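Local coordinates for regulatory protein SdiA (Escherichia coli, PDB 4LFU) that activates transcription of the ftsQAZ cell-division genes and acts as a LuxR-type quorum-sensing receptor for autoinducers made by other bacteria, at residues 30-33 and 34-38; 150-153 and 154-157; 21-24 and 25-29; 11-14 and 15-18; 66-69 and 70-74. All blocks are in the same frame, centred on the assembly; numbering follows the deposited sequence.

Contact 1: residues 30-33 and 34-38; sequences IELQ and AQQLE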
loop_
_atom_site.group_PDB
_atom_site.type_symbol
_atom_site.label_atom_id
_atom_site.label_comp_id
_atom_site.label_asym_id
_atom_site.label_seq_id
_atom_site.Cartn_x
_atom_site.Cartn_y
_atom_site.Cartn_z
ATOM N N ILE A 30 -22.389 4.533 -1.449
ATOM C CA ILE A 30 -21.498 5.572 -1.984
ATOM C C ILE A 30 -22.300 6.651 -2.702
ATOM O O ILE A 30 -22.043 7.838 -2.501
ATOM C CB ILE A 30 -20.420 5.027 -2.940
ATOM C CG1 ILE A 30 -19.370 4.224 -2.161
ATOM C CG2 ILE A 30 -19.777 6.181 -3.743
ATOM C CD1 ILE A 30 -18.572 3.265 -3.050
ATOM N N GLU A 31 -23.282 6.229 -3.503
ATOM C CA GLU A 31 -24.213 7.164 -4.160
ATOM C C GLU A 31 -24.955 8.066 -3.158
ATOM O O GLU A 31 -24.970 9.287 -3.309
ATOM C CB GLU A 31 -25.206 6.435 -5.071
ATOM C CG GLU A 31 -26.100 7.415 -5.841
ATOM C CD GLU A 31 -27.015 6.737 -6.844
ATOM O OE1 GLU A 31 -26.989 7.146 -8.030
ATOM O OE2 GLU A 31 -27.754 5.793 -6.450
ATOM N N LEU A 32 -25.530 7.457 -2.122
ATOM C CA LEU A 32 -26.177 8.200 -1.028
ATOM C C LEU A 32 -25.257 9.194 -0.317
ATOM O O LEU A 32 -25.666 10.322 -0.042
ATOM C CB LEU A 32 -26.798 7.228 -0.025
ATOM C CG LEU A 32 -28.002 7.660 0.825
ATOM C CD1 LEU A 32 -27.644 7.788 2.324
ATOM C CD2 LEU A 32 -28.735 8.928 0.282
ATOM N N GLN A 33 -24.024 8.770 -0.030
ATOM C CA GLN A 33 -23.004 9.617 0.611
ATOM C C GLN A 33 -22.567 10.781 -0.277
ATOM O O GLN A 33 -22.376 11.885 0.200
ATOM C CB GLN A 33 -21.766 8.783 1.004
ATOM C CG GLN A 33 -21.968 7.853 2.179
ATOM C CD GLN A 33 -22.440 8.576 3.416
ATOM O OE1 GLN A 33 -21.938 9.657 3.742
ATOM N NE2 GLN A 33 -23.427 7.992 4.112
ATOM N N ALA A 34 -22.400 10.524 -1.572
ATOM C CA ALA A 34 -22.110 11.588 -2.534
ATOM C C ALA A 34 -23.203 12.665 -2.465
ATOM O O ALA A 34 -22.910 13.863 -2.385
ATOM C CB ALA A 34 -22.013 11.016 -3.939
ATOM N N GLN A 35 -24.452 12.200 -2.489
ATOM C CA GLN A 35 -25.649 13.034 -2.396
ATOM C C GLN A 35 -25.715 13.875 -1.123
ATOM O O GLN A 35 -26.049 15.058 -1.185
ATOM C CB GLN A 35 -26.905 12.168 -2.581
ATOM C CG GLN A 35 -27.242 11.996 -4.076
ATOM C CD GLN A 35 -28.047 10.742 -4.420
ATOM O OE1 GLN A 35 -28.152 10.380 -5.595
ATOM N NE2 GLN A 35 -28.616 10.078 -3.406
ATOM N N GLN A 36 -25.354 13.280 0.014
ATOM C CA GLN A 36 -25.282 14.015 1.282
ATOM C C GLN A 36 -24.231 15.116 1.287
ATOM O O GLN A 36 -24.430 16.176 1.895
ATOM C CB GLN A 36 -25.051 13.066 2.454
ATOM C CG GLN A 36 -26.294 12.285 2.830
ATOM C CD GLN A 36 -26.081 11.389 4.031
ATOM O OE1 GLN A 36 -25.341 11.731 4.964
ATOM N NE2 GLN A 36 -26.739 10.238 4.027
ATOM N N LEU A 37 -23.114 14.874 0.600
ATOM C CA LEU A 37 -22.088 15.902 0.434
ATOM C C LEU A 37 -22.434 16.890 -0.684
ATOM O O LEU A 37 -21.644 17.775 -0.976
ATOM C CB LEU A 37 -20.718 15.264 0.191
ATOM C CG LEU A 37 -20.154 14.346 1.280
ATOM C CD1 LEU A 37 -18.951 13.581 0.749
ATOM C CD2 LEU A 37 -19.777 15.155 2.495
ATOM N N GLU A 38 -23.617 16.736 -1.288
ATOM C CA GLU A 38 -24.105 17.594 -2.393
ATOM C C GLU A 38 -23.370 17.368 -3.712
ATOM O O GLU A 38 -23.011 18.318 -4.393
ATOM C CB GLU A 38 -24.069 19.093 -2.034
ATOM C CG GLU A 38 -25.415 19.680 -1.619
ATOM C CD GLU A 38 -25.451 20.173 -0.168
ATOM O OE1 GLU A 38 -26.218 21.129 0.114
ATOM O OE2 GLU A 38 -24.715 19.619 0.685
HETATM O O HOH W 1 -22.447 12.581 5.375
#
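The C-terminal end of helix 23-36, in the autoinducer-binding domain, closes here with a Schellman motif, and two glutamines, Q33 and Q36, share a water on one flank of the last turn. That water gives a proton to Q36 OE1 at 3.0 Å and makes a weak bond to Q33 OE1. Q33 reaches it with a chain bent at chi2 (-56°), while the chain of Q36 is extended beyond CG; their amide planes are 61° apart. The other end of the Q33 amide is held from one turn back, NE2 bonding to E29 OE2. The other amide atom of Q36, NE2, comes up against the methyl L32 CD1. E31 and Q35 cross obliquely, with CG of E31 3.6 Å from Q35 OE1 and the carboxylate and amide planes only 20° apart. Beneath these side chains run four backbone bonds, from A34 N to I30 O (2.9 Å) through L37 N to Q33 O (3.1 Å). E38 then takes a positive phi and returns its N to Q35 O at 3.0 Å. I30, A34 and L37 face F135 of strand 130-137, so one side of the turn is apolar and buried. Because the water holds Q33 OE1 only weakly, the E29 carboxylate on NE2 is probably the main restraint on this buried amide.

Contact 2: residues 150-153 and 154-157; sequences LQLK and MQLL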
loop_
_atom_site.group_PDB
_atom_site.type_symbol
_atom_site.label_atom_id
_atom_site.label_comp_id
_atom_site.label_asym_id
_atom_site.label_seq_id
_atom_site.Cartn_x
_atom_site.Cartn_y
_atom_site.Cartn_z
ATOM N N LEU A 150 -14.473 16.996 4.716
ATOM C CA LEU A 150 -14.565 16.318 3.407
ATOM C C LEU A 150 -13.417 15.322 3.167
ATOM O O LEU A 150 -13.635 14.234 2.660
ATOM C CB LEU A 150 -14.645 17.339 2.249
ATOM C CG LEU A 150 -14.651 16.810 0.802
ATOM C CD1 LEU A 150 -15.934 16.062 0.527
ATOM C CD2 LEU A 150 -14.461 17.927 -0.229
ATOM N N GLN A 151 -12.206 15.706 3.548
ATOM C CA GLN A 151 -11.035 14.850 3.404
ATOM C C GLN A 151 -11.132 13.571 4.224
ATOM O O GLN A 151 -10.895 12.481 3.698
ATOM C CB GLN A 151 -9.781 15.610 3.791
ATOM C CG GLN A 151 -9.353 16.570 2.723
ATOM C CD GLN A 151 -7.988 17.125 2.975
ATOM O OE1 GLN A 151 -7.835 18.335 3.183
ATOM N NE2 GLN A 151 -6.974 16.248 2.972
ATOM N N LEU A 152 -11.503 13.725 5.494
ATOM C CA LEU A 152 -11.579 12.616 6.431
ATOM C C LEU A 152 -12.738 11.670 6.100
ATOM O O LEU A 152 -12.608 10.438 6.253
ATOM C CB LEU A 152 -11.683 13.131 7.872
ATOM C CG LEU A 152 -10.401 13.653 8.544
ATOM C CD1 LEU A 152 -10.765 14.427 9.804
ATOM C CD2 LEU A 152 -9.451 12.528 8.890
ATOM N N LYS A 153 -13.846 12.243 5.613
ATOM C CA LYS A 153 -15.009 11.459 5.209
ATOM C C LYS A 153 -14.738 10.629 3.979
ATOM O O LYS A 153 -15.109 9.466 3.924
ATOM C CB LYS A 153 -16.234 12.347 4.998
ATOM C CG LYS A 153 -16.873 12.768 6.307
ATOM C CD LYS A 153 -18.154 13.527 6.081
ATOM C CE LYS A 153 -18.783 13.924 7.415
ATOM N NZ LYS A 153 -20.165 14.426 7.180
ATOM N N MET A 154 -14.071 11.213 2.996
ATOM C CA MET A 154 -13.750 10.476 1.789
ATOM C C MET A 154 -12.613 9.483 2.033
ATOM O O MET A 154 -12.486 8.492 1.313
ATOM C CB MET A 154 -13.411 11.429 0.649
ATOM C CG MET A 154 -14.625 12.201 0.064
ATOM S SD MET A 154 -13.994 13.136 -1.342
ATOM C CE MET A 154 -13.995 11.802 -2.567
ATOM N N GLN A 155 -11.788 9.756 3.045
ATOM C CA GLN A 155 -10.748 8.818 3.441
ATOM C C GLN A 155 -11.360 7.504 3.829
ATOM O O GLN A 155 -10.906 6.473 3.360
ATOM C CB GLN A 155 -9.911 9.335 4.603
ATOM C CG GLN A 155 -8.617 9.951 4.215
ATOM C CD GLN A 155 -7.848 10.431 5.424
ATOM O OE1 GLN A 155 -7.550 9.647 6.327
ATOM N NE2 GLN A 155 -7.531 11.730 5.457
ATOM N N LEU A 156 -12.394 7.564 4.668
ATOM C CA LEU A 156 -13.140 6.372 5.123
ATOM C C LEU A 156 -13.937 5.692 4.013
ATOM O O LEU A 156 -13.895 4.464 3.889
ATOM C CB LEU A 156 -14.048 6.715 6.329
ATOM C CG LEU A 156 -14.880 5.653 7.071
ATOM C CD1 LEU A 156 -15.358 6.207 8.421
ATOM C CD2 LEU A 156 -16.104 5.131 6.249
ATOM N N LEU A 157 -14.645 6.491 3.207
ATOM C CA LEU A 157 -15.497 5.983 2.107
ATOM C C LEU A 157 -14.750 5.200 1.068
ATOM O O LEU A 157 -15.224 4.168 0.633
ATOM C CB LEU A 157 -16.257 7.121 1.409
ATOM C CG LEU A 157 -17.340 7.783 2.266
ATOM C CD1 LEU A 157 -17.870 9.050 1.575
ATOM C CD2 LEU A 157 -18.459 6.818 2.538
HETATM O O HOH W 2 -6.845 13.179 2.820
#
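L150 and M154 are brought together by different first torsions: CG of L150 lies anti to the backbone N (chi1 176°), whereas CG of M154 lies anti to its carbonyl carbon (chi1 -72°). The two chains then run side by side and point the same way, with L150 CD1 4.0 Å from M154 SD. The methionine turns only at its end, chi3 being 81°, and its CG also rests 3.4 Å from L150 O, the carbonyl that accepts the M154 N-H at 3.1 Å. On another flank Q151 and Q155, beside R10 of the second subunit, share a water, which accepts from Q151 NE2 and from Q155 NE2, each at 3.1 Å. Q155 is extended beyond CG, its CG passing 3.4 Å from Q151 O and its NE2 lying 4.0 Å from the methyl L152 CD2. L157 sits close over the preceding turn, CG at 3.2 Å from K153 O, the same oxygen that takes its N-H. K153 directs its ammonium group back to E149 in a salt bridge and makes a cation-pi contact with W9. M154 and L157 lean on F135 of the sheet, L156 meets helix 6-19, and L152 packs on F7 of the second subunit. This is the pattern of a long helix packed on several sides: 147-167 joins the sheet, helix 6-19 and the second subunit in the autoinducer-binding domain.

Contact 3: residues 21-24 and 25-29; sequences ETAE and EVYHE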
loop_
_atom_site.group_PDB
_atom_site.type_symbol
_atom_site.label_atom_id
_atom_site.label_comp_id
_atom_site.label_asym_id
_atom_site.label_seq_id
_atom_site.Cartn_x
_atom_site.Cartn_y
_atom_site.Cartn_z
ATOM N N GLU A 21 -23.632 -7.095 2.262
ATOM C CA GLU A 21 -23.596 -8.469 1.763
ATOM C C GLU A 21 -23.462 -8.559 0.245
ATOM O O GLU A 21 -23.192 -9.641 -0.292
ATOM C CB GLU A 21 -24.859 -9.227 2.188
ATOM C CG GLU A 21 -24.879 -9.710 3.634
ATOM C CD GLU A 21 -26.149 -10.525 3.967
ATOM O OE1 GLU A 21 -26.492 -11.458 3.182
ATOM O OE2 GLU A 21 -26.798 -10.236 5.017
ATOM N N THR A 22 -23.668 -7.435 -0.442
ATOM C CA THR A 22 -23.519 -7.372 -1.904
ATOM C C THR A 22 -22.764 -6.118 -2.393
ATOM O O THR A 22 -22.675 -5.111 -1.688
ATOM C CB THR A 22 -24.900 -7.459 -2.641
ATOM O OG1 THR A 22 -25.783 -6.447 -2.135
ATOM C CG2 THR A 22 -25.536 -8.843 -2.464
ATOM N N ALA A 23 -22.219 -6.209 -3.604
ATOM C CA ALA A 23 -21.665 -5.070 -4.321
ATOM C C ALA A 23 -22.642 -3.879 -4.452
ATOM O O ALA A 23 -22.258 -2.745 -4.163
ATOM C CB ALA A 23 -21.175 -5.515 -5.688
ATOM N N GLU A 24 -23.889 -4.130 -4.857
ATOM C CA GLU A 24 -24.901 -3.060 -5.013
ATOM C C GLU A 24 -25.166 -2.267 -3.731
ATOM O O GLU A 24 -25.419 -1.065 -3.799
ATOM C CB GLU A 24 -26.209 -3.580 -5.656
ATOM C CG GLU A 24 -27.541 -2.794 -5.317
ATOM C CD GLU A 24 -27.666 -1.357 -5.904
ATOM O OE1 GLU A 24 -26.755 -0.874 -6.633
ATOM O OE2 GLU A 24 -28.700 -0.697 -5.619
ATOM N N GLU A 25 -25.078 -2.921 -2.573
ATOM C CA GLU A 25 -25.230 -2.238 -1.283
ATOM C C GLU A 25 -24.086 -1.271 -1.039
ATOM O O GLU A 25 -24.277 -0.216 -0.427
ATOM C CB GLU A 25 -25.249 -3.235 -0.121
ATOM C CG GLU A 25 -26.526 -4.042 0.099
ATOM C CD GLU A 25 -26.342 -5.039 1.259
ATOM O OE1 GLU A 25 -26.331 -4.610 2.439
ATOM O OE2 GLU A 25 -26.171 -6.243 0.991
ATOM N N VAL A 26 -22.888 -1.658 -1.482
ATOM C CA VAL A 26 -21.695 -0.800 -1.401
ATOM C C VAL A 26 -21.866 0.417 -2.326
ATOM O O VAL A 26 -21.705 1.568 -1.889
ATOM C CB VAL A 26 -20.381 -1.591 -1.765
ATOM C CG1 VAL A 26 -19.197 -0.693 -1.742
ATOM C CG2 VAL A 26 -20.153 -2.772 -0.824
ATOM N N TYR A 27 -22.219 0.157 -3.591
ATOM C CA TYR A 27 -22.415 1.227 -4.576
ATOM C C TYR A 27 -23.550 2.168 -4.215
ATOM O O TYR A 27 -23.406 3.382 -4.322
ATOM C CB TYR A 27 -22.590 0.675 -5.983
ATOM C CG TYR A 27 -21.402 -0.112 -6.451
ATOM C CD1 TYR A 27 -20.112 0.402 -6.346
ATOM C CD2 TYR A 27 -21.563 -1.359 -7.013
ATOM C CE1 TYR A 27 -19.002 -0.335 -6.786
ATOM C CE2 TYR A 27 -20.476 -2.098 -7.449
ATOM C CZ TYR A 27 -19.201 -1.582 -7.332
ATOM O OH TYR A 27 -18.120 -2.328 -7.777
ATOM N N HIS A 28 -24.651 1.609 -3.732
ATOM C CA HIS A 28 -25.791 2.421 -3.320
ATOM C C HIS A 28 -25.448 3.366 -2.167
ATOM O O HIS A 28 -25.874 4.524 -2.166
ATOM C CB HIS A 28 -27.003 1.539 -2.971
ATOM C CG HIS A 28 -28.201 2.330 -2.548
ATOM N ND1 HIS A 28 -28.572 2.467 -1.224
ATOM C CD2 HIS A 28 -29.084 3.065 -3.268
ATOM C CE1 HIS A 28 -29.642 3.243 -1.151
ATOM N NE2 HIS A 28 -29.971 3.619 -2.377
ATOM N N GLU A 29 -24.675 2.874 -1.196
ATOM C CA GLU A 29 -24.222 3.681 -0.062
ATOM C C GLU A 29 -23.277 4.802 -0.484
ATOM O O GLU A 29 -23.352 5.901 0.063
ATOM C CB GLU A 29 -23.574 2.796 1.013
ATOM C CG GLU A 29 -23.232 3.502 2.349
ATOM C CD GLU A 29 -24.437 4.192 3.001
ATOM O OE1 GLU A 29 -25.540 3.593 3.018
ATOM O OE2 GLU A 29 -24.287 5.336 3.498
#
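The side chain of E25 reaches back, extended, across T22 at about a right angle, so that its carboxylate lies beside the backbone just ahead of the helix. OE2 takes the N-H of E21 at 3.0 Å, met from above the carboxylate plane (51° out of it), and a weak second bond from T22 N. T22 OG1 stands 3.2 Å from the same oxygen and 3.4 Å from E25 CG. Chi1 of T22 (54°) puts this hydroxyl between the backbone N and the carbonyl carbon, on the side where E25 returns. The second carboxylate oxygen, OE1, forms a salt bridge with R19, so the group links the end of helix 6-19 to the start of the next. T22 holds the N-cap position of helix 23-36, and its carbonyl accepts only weakly from E25 N and V26 N; the regular pattern begins with Y27 N to A23 O at 3.0 Å. The Y27 ring lies beside this turn, CE2 coming to 3.9 Å from A23 CB and CD2 to 3.2 Å from A23 O, and beyond it stacks on Y60. E24 is bent at chi2 and passes H28 at a slant, with OE2 3.9 Å from H28 CB and the carboxylate and imidazole planes 51° apart. V26 touches F17 of helix 6-19 and both S161 and A164 of helix 147-167.

Contact 4: residues 11-14 and 15-18; sequences RTML and LRFQ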
loop_
_atom_site.group_PDB
_atom_site.type_symbol
_atom_site.label_atom_id
_atom_site.label_comp_id
_atom_site.label_asym_id
_atom_site.label_seq_id
_atom_site.Cartn_x
_atom_site.Cartn_y
_atom_site.Cartn_z
ATOM N N ARG A 11 -18.278 6.045 13.202
ATOM C CA ARG A 11 -18.740 4.841 13.902
ATOM C C ARG A 11 -19.867 4.128 13.118
ATOM O O ARG A 11 -19.818 2.910 12.895
ATOM C CB ARG A 11 -19.180 5.216 15.336
ATOM C CG ARG A 11 -18.805 4.219 16.429
ATOM C CD ARG A 11 -18.552 4.899 17.824
ATOM N NE ARG A 11 -19.480 5.994 18.146
ATOM C CZ ARG A 11 -19.119 7.243 18.457
ATOM N NH1 ARG A 11 -17.831 7.583 18.523
ATOM N NH2 ARG A 11 -20.051 8.162 18.712
ATOM N N THR A 12 -20.857 4.906 12.676
ATOM C CA THR A 12 -21.951 4.407 11.827
ATOM C C THR A 12 -21.481 3.834 10.479
ATOM O O THR A 12 -21.976 2.795 10.029
ATOM C CB THR A 12 -22.977 5.529 11.531
ATOM O OG1 THR A 12 -23.205 6.300 12.715
ATOM C CG2 THR A 12 -24.290 4.946 11.013
ATOM N N MET A 13 -20.534 4.515 9.835
ATOM C CA MET A 13 -20.113 4.122 8.487
ATOM C C MET A 13 -19.334 2.814 8.468
ATOM O O MET A 13 -19.569 1.970 7.601
ATOM C CB MET A 13 -19.356 5.257 7.775
ATOM C CG MET A 13 -20.210 6.486 7.479
ATOM S SD MET A 13 -21.789 6.138 6.631
ATOM C CE MET A 13 -21.202 5.496 5.061
ATOM N N LEU A 14 -18.414 2.646 9.422
ATOM C CA LEU A 14 -17.681 1.386 9.580
ATOM C C LEU A 14 -18.645 0.232 9.744
ATOM O O LEU A 14 -18.494 -0.812 9.110
ATOM C CB LEU A 14 -16.735 1.448 10.785
ATOM C CG LEU A 14 -15.597 2.449 10.611
ATOM C CD1 LEU A 14 -14.804 2.623 11.893
ATOM C CD2 LEU A 14 -14.696 2.017 9.458
ATOM N N LEU A 15 -19.655 0.427 10.582
ATOM C CA LEU A 15 -20.631 -0.625 10.818
ATOM C C LEU A 15 -21.459 -0.918 9.568
ATOM O O LEU A 15 -21.646 -2.085 9.222
ATOM C CB LEU A 15 -21.509 -0.306 12.038
ATOM C CG LEU A 15 -20.938 -0.803 13.375
ATOM C CD1 LEU A 15 -21.529 -0.037 14.590
ATOM C CD2 LEU A 15 -21.137 -2.342 13.525
ATOM N N ARG A 16 -21.929 0.129 8.889
ATOM C CA ARG A 16 -22.669 -0.038 7.636
ATOM C C ARG A 16 -21.905 -0.804 6.572
ATOM O O ARG A 16 -22.463 -1.673 5.945
ATOM C CB ARG A 16 -23.127 1.305 7.072
ATOM C CG ARG A 16 -24.580 1.618 7.328
ATOM C CD ARG A 16 -24.996 2.836 6.549
ATOM N NE ARG A 16 -25.710 3.768 7.413
ATOM C CZ ARG A 16 -25.865 5.064 7.162
ATOM N NH1 ARG A 16 -25.347 5.605 6.061
ATOM N NH2 ARG A 16 -26.534 5.824 8.024
ATOM N N PHE A 17 -20.629 -0.494 6.368
ATOM C CA PHE A 17 -19.823 -1.216 5.367
ATOM C C PHE A 17 -19.432 -2.617 5.814
ATOM O O PHE A 17 -19.298 -3.521 4.982
ATOM C CB PHE A 17 -18.584 -0.423 4.960
ATOM C CG PHE A 17 -18.869 0.698 3.998
ATOM C CD1 PHE A 17 -19.115 0.430 2.644
ATOM C CD2 PHE A 17 -18.891 2.022 4.436
ATOM C CE1 PHE A 17 -19.371 1.453 1.754
ATOM C CE2 PHE A 17 -19.143 3.053 3.545
ATOM C CZ PHE A 17 -19.382 2.767 2.197
ATOM N N GLN A 18 -19.243 -2.786 7.119
ATOM C CA GLN A 18 -19.027 -4.115 7.710
ATOM C C GLN A 18 -20.182 -5.074 7.389
ATOM O O GLN A 18 -19.959 -6.218 7.000
ATOM C CB GLN A 18 -18.869 -4.019 9.237
ATOM C CG GLN A 18 -17.434 -3.885 9.775
ATOM C CD GLN A 18 -17.395 -3.514 11.280
ATOM O OE1 GLN A 18 -16.560 -2.711 11.714
ATOM N NE2 GLN A 18 -18.318 -4.090 12.069
#
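T12 O accepts the N-H of R16 at 2.9 Å, the N-H...O angle being 164°, and the i to i+4 spacing puts the two side chains on one flank. They lie side by side and point the same way, with T12 CG2 3.8 Å from R16 NH2. The arginine chain bends at chi3 (-132°), and its guanidinium also passes M13, NH1 standing 3.6 Å from the sulfur SD. The charge itself is met outside this turn, where R16 NH1 forms a salt bridge with E29. M13 is bent at chi2 and chi3, which carries its CE methyl to 3.5 Å from CE2 of the F17 ring. That ring has M13 O at its edge, near the ring plane, 3.2 Å from CD2; the same carbonyl receives F17 N at 3.0 Å. T12 OG1 bonds back to S8 O, while R11 reaches across to form a salt bridge with D148 of the second subunit. M13 and F17 pack against E29 of helix 23-36 and against helix 147-167. These features are those of an amphipathic helix, the N-terminal helix 6-19, with its apolar side packed against helices 23-36 and 147-167 and a charged residue at the subunit interface.

Contact 5: residues 66-69 and 70-74; sequences AWVS and YYQAK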
loop_
_atom_site.group_PDB
_atom_site.type_symbol
_atom_site.label_atom_id
_atom_site.label_comp_id
_atom_site.label_asym_id
_atom_site.label_seq_id
_atom_site.Cartn_x
_atom_site.Cartn_y
_atom_site.Cartn_z
ATOM N N ALA A 66 -23.730 7.358 -21.818
ATOM C CA ALA A 66 -23.162 8.032 -23.003
ATOM C C ALA A 66 -21.827 8.722 -22.729
ATOM O O ALA A 66 -20.957 8.777 -23.613
ATOM C CB ALA A 66 -24.163 9.012 -23.601
ATOM N N TRP A 67 -21.676 9.250 -21.510
ATOM C CA TRP A 67 -20.430 9.896 -21.046
ATOM C C TRP A 67 -19.282 8.905 -20.874
ATOM O O TRP A 67 -18.152 9.168 -21.273
ATOM C CB TRP A 67 -20.651 10.601 -19.702
ATOM C CG TRP A 67 -21.660 11.710 -19.706
ATOM C CD1 TRP A 67 -22.642 11.945 -20.639
ATOM C CD2 TRP A 67 -21.815 12.716 -18.695
ATOM N NE1 TRP A 67 -23.388 13.043 -20.270
ATOM C CE2 TRP A 67 -22.904 13.536 -19.083
ATOM C CE3 TRP A 67 -21.134 13.007 -17.497
ATOM C CZ2 TRP A 67 -23.339 14.632 -18.310
ATOM C CZ3 TRP A 67 -21.551 14.110 -16.737
ATOM C CH2 TRP A 67 -22.647 14.916 -17.155
ATOM N N VAL A 68 -19.585 7.771 -20.258
ATOM C CA VAL A 68 -18.619 6.706 -20.019
ATOM C C VAL A 68 -18.154 6.181 -21.381
ATOM O O VAL A 68 -16.961 6.068 -21.668
ATOM C CB VAL A 68 -19.274 5.548 -19.172
ATOM C CG1 VAL A 68 -18.373 4.314 -19.123
ATOM C CG2 VAL A 68 -19.604 6.009 -17.783
ATOM N N SER A 69 -19.136 5.879 -22.220
ATOM C CA SER A 69 -18.905 5.382 -23.573
ATOM C C SER A 69 -18.043 6.357 -24.387
ATOM O O SER A 69 -17.173 5.936 -25.156
ATOM C CB SER A 69 -20.265 5.103 -24.229
ATOM O OG SER A 69 -20.114 4.605 -25.535
ATOM N N TYR A 70 -18.255 7.656 -24.161
ATOM C CA TYR A 70 -17.489 8.737 -24.828
ATOM C C TYR A 70 -16.067 8.849 -24.308
ATOM O O TYR A 70 -15.125 8.981 -25.084
ATOM C CB TYR A 70 -18.217 10.096 -24.653
ATOM C CG TYR A 70 -17.691 11.241 -25.489
ATOM C CD1 TYR A 70 -18.024 11.364 -26.852
ATOM C CD2 TYR A 70 -16.889 12.208 -24.924
ATOM C CE1 TYR A 70 -17.554 12.434 -27.623
ATOM C CE2 TYR A 70 -16.389 13.292 -25.685
ATOM C CZ TYR A 70 -16.726 13.400 -27.035
ATOM O OH TYR A 70 -16.216 14.471 -27.770
ATOM N N TYR A 71 -15.923 8.836 -22.981
ATOM C CA TYR A 71 -14.603 8.774 -22.305
ATOM C C TYR A 71 -13.737 7.599 -22.793
ATOM O O TYR A 71 -12.531 7.747 -22.966
ATOM C CB TYR A 71 -14.848 8.708 -20.790
ATOM C CG TYR A 71 -13.652 8.657 -19.860
ATOM C CD1 TYR A 71 -12.898 7.490 -19.716
ATOM C CD2 TYR A 71 -13.329 9.750 -19.054
ATOM C CE1 TYR A 71 -11.838 7.431 -18.814
ATOM C CE2 TYR A 71 -12.271 9.687 -18.146
ATOM C CZ TYR A 71 -11.539 8.531 -18.050
ATOM O OH TYR A 71 -10.501 8.458 -17.188
ATOM N N GLN A 72 -14.366 6.446 -23.022
ATOM C CA GLN A 72 -13.691 5.235 -23.524
ATOM C C GLN A 72 -13.257 5.330 -24.979
ATOM O O GLN A 72 -12.136 4.940 -25.315
ATOM C CB GLN A 72 -14.580 4.005 -23.314
ATOM C CG GLN A 72 -14.695 3.579 -21.837
ATOM C CD GLN A 72 -15.708 2.462 -21.620
ATOM O OE1 GLN A 72 -16.786 2.448 -22.236
ATOM N NE2 GLN A 72 -15.376 1.521 -20.735
ATOM N N ALA A 73 -14.152 5.839 -25.830
ATOM C CA ALA A 73 -13.908 6.041 -27.269
ATOM C C ALA A 73 -12.847 7.104 -27.534
ATOM O O ALA A 73 -12.114 7.010 -28.522
ATOM C CB ALA A 73 -15.208 6.407 -27.996
ATOM N N LYS A 74 -12.753 8.114 -26.665
ATOM C CA LYS A 74 -11.726 9.146 -26.857
ATOM C C LYS A 74 -10.405 8.812 -26.175
ATOM O O LYS A 74 -9.465 9.568 -26.280
ATOM C CB LYS A 74 -12.232 10.522 -26.406
ATOM C CG LYS A 74 -13.458 11.025 -27.153
ATOM C CD LYS A 74 -13.100 11.363 -28.592
ATOM C CE LYS A 74 -14.346 11.503 -29.440
ATOM N NZ LYS A 74 -13.959 11.725 -30.857
#
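Y70, S69 and V68 carry most of this turn of helix 65-73, a surface helix beside strand 57-61. Y70 sets its CB 3.2 Å from A66 O, and its N-H goes to the same oxygen at 3.0 Å, with an N-H...O angle of only 136°. Its CG lies anti to the backbone N (chi1 -169°), which leads the phenol away from the preceding turn and places one ring face under K74 CG, 3.9 Å above the plane and offset toward the rim; F76 touches the tyrosine as well. S69 meets the next turn through its backbone, S69 O accepting from A73 N at 3.1 Å. V68 lies side by side with Q72, the two pointing the same way, and V68 CG1 is 4.0 Å from Q72 OE1. The extended glutamine runs along V68 O, with CG 3.4 Å away, while the Q72 N-H bonds to that carbonyl at 3.0 Å. On the inner flank W67 O takes the straight bond from Y71 N, 2.8 Å at 171°. W67 meets the H113 ring edge-to-face. Y71 OH bonds to D80, and the Y71 side chain lies near a tetraethylene glycol, probably from the crystallisation liquor, which may mark a pocket. The side chains across this turn thus meet by van der Waals contact, and the bonds between its two halves are those of the backbone.

From the N terminus, contact 4 (11-18) lies on helix 6-19, contact 3 (21-29) starts helix 23-36 and contact 1 (30-38) ends it, contact 5 (66-74) follows on helix 65-73, and contact 2 (150-157) comes last on helix 147-167. Each joins neighbouring turns of one helix, so none closes a long loop and they run in series without nesting or crossing. In space contacts 1, 2 and 4 touch one another, and contact 3 meets contact 4 where helices 6-19 and 23-36 pack together; with contact 2 this ties three helices together. Contacts 2 and 4 also touch the second subunit. Contact 5 stands apart, its centre about 24 Å from that of contact 1.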